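Local structure of beta-lactamase (Escherichia coli, 6PQ9) at residues Leu209-Thr212 against Met213-Thr217. The protein probably hydrolyses the amide bond of beta-lactam antibiotics, as a class A beta-lactamase, turning them into substituted beta-amino acids. The protein carries 1 engineered substitution. Sequence-based numbering, arbitrary orientation.
Sequences LLNT and MIETT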
# COMPACT_ATOMS: atom_id res chain seq x y z
N LEU A 209 -1.47 10.65 -8.59
CA LEU A 209 -1.36 9.53 -7.66
C LEU A 209 -1.59 9.97 -6.22
O LEU A 209 -2.31 9.30 -5.46
CB LEU A 209 0.01 8.84 -7.80
CG LEU A 209 0.19 7.58 -6.93
CD1 LEU A 209 -0.99 6.63 -7.11
CD2 LEU A 209 1.49 6.86 -7.24
N LEU A 210 -1.00 11.09 -5.81
CA LEU A 210 -1.21 11.59 -4.46
C LEU A 210 -2.70 11.82 -4.16
O LEU A 210 -3.20 11.41 -3.11
CB LEU A 210 -0.41 12.88 -4.25
CG LEU A 210 -0.47 13.53 -2.87
CD1 LEU A 210 -0.17 12.50 -1.79
CD2 LEU A 210 0.53 14.67 -2.81
N ASN A 211 -3.42 12.46 -5.10
CA ASN A 211 -4.84 12.70 -4.89
C ASN A 211 -5.64 11.41 -4.76
O ASN A 211 -6.52 11.30 -3.90
CB ASN A 211 -5.42 13.55 -6.03
CG ASN A 211 -6.69 14.26 -5.62
OD1 ASN A 211 -6.80 14.75 -4.49
ND2 ASN A 211 -7.67 14.28 -6.51
N THR A 212 -5.35 10.40 -5.60
CA THR A 212 -6.09 9.14 -5.47
C THR A 212 -5.78 8.44 -4.15
O THR A 212 -6.59 7.63 -3.69
CB THR A 212 -5.78 8.20 -6.63
OG1 THR A 212 -4.49 7.61 -6.44
CG2 THR A 212 -5.80 8.92 -7.96
N MET A 213 -4.64 8.73 -3.53
CA MET A 213 -4.30 8.10 -2.26
C MET A 213 -4.93 8.82 -1.09
O MET A 213 -5.13 8.21 -0.03
CB MET A 213 -2.78 8.04 -2.10
CG MET A 213 -2.10 6.99 -2.97
SD MET A 213 -0.31 7.14 -2.89
CE MET A 213 0.08 6.28 -1.36
N ILE A 214 -5.20 10.12 -1.24
CA ILE A 214 -5.94 10.88 -0.23
C ILE A 214 -7.42 10.60 -0.34
O ILE A 214 -8.11 10.42 0.67
CB ILE A 214 -5.65 12.38 -0.39
CG1 ILE A 214 -4.19 12.68 -0.04
CG2 ILE A 214 -6.64 13.20 0.43
CD1 ILE A 214 -3.74 14.05 -0.41
N GLU A 215 -7.94 10.58 -1.56
CA GLU A 215 -9.35 10.42 -1.82
C GLU A 215 -9.79 8.96 -1.83
O GLU A 215 -10.58 8.56 -2.67
CB GLU A 215 -9.68 11.08 -3.15
CG GLU A 215 -9.64 12.59 -3.09
CD GLU A 215 -10.60 13.21 -4.06
OE1 GLU A 215 -10.29 13.21 -5.28
OE2 GLU A 215 -11.68 13.67 -3.61
N THR A 216 -9.24 8.14 -0.95
CA THR A 216 -9.72 6.78 -0.83
C THR A 216 -10.63 6.69 0.39
O THR A 216 -10.51 7.46 1.35
CB THR A 216 -8.57 5.77 -0.72
OG1 THR A 216 -9.09 4.45 -0.49
CG2 THR A 216 -7.63 6.13 0.41
N THR A 217 -11.56 5.77 0.33
CA THR A 217 -12.47 5.59 1.44
C THR A 217 -12.11 4.34 2.25
O THR A 217 -12.75 4.06 3.27
CB THR A 217 -13.91 5.57 0.89
OG1 THR A 217 -14.80 6.01 1.91
CG2 THR A 217 -14.35 4.19 0.39
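Leu-209 and Met-213 meet one helical turn apart, CG of Leu-209 lying 4.1 Å from SD of Met-213, as the last turn of helix 203-214 runs out into a loop. The methionine chain extends through chi2, then bends at the sulfur (chi3 81°), so CE leaves the line of the chain; an unbranched, apolar thioether can fit this buried site between helices and strand. Leu-209 O is gripped twice: Met-213 N donates from 3.1 Å, and OG1 of Thr-212 from 2.9 Å. The threonine manages this because chi1 of 77° sets OG1 between its own N and carbonyl carbon, turned back toward the carbonyl oxygen three residues earlier, so a buried hydroxyl is satisfied within the helix while CG2 remains apolar. One residue further along, CD1 of Ile-214 comes 4.1 Å from both CG and CD1 of Leu-210. Asn-211 and Glu-215, both exposed where polar ends can meet water, bring ND2 to 3.1 Å from OE1, amide and carboxylate planes 28° apart. Glu-215 N still makes a helical bond of 2.8 Å to Asn-211 O, although Glu-215 is first to leave helical phi/psi. Leu-209 and Met-213 pack inward on helices 70-85, 121-130 and 185-196; Met-213 also reaches Ala-234 and shares a backbone hydrogen bond with His-235. Leu-210 and Ile-214 touch Ala-234 of strand 233-239, Leu-210 also Phe-195 and Tyr-196, and Thr-212 O and Thr-216 OG1 both bond Ser-130 at the end of helix 121-130.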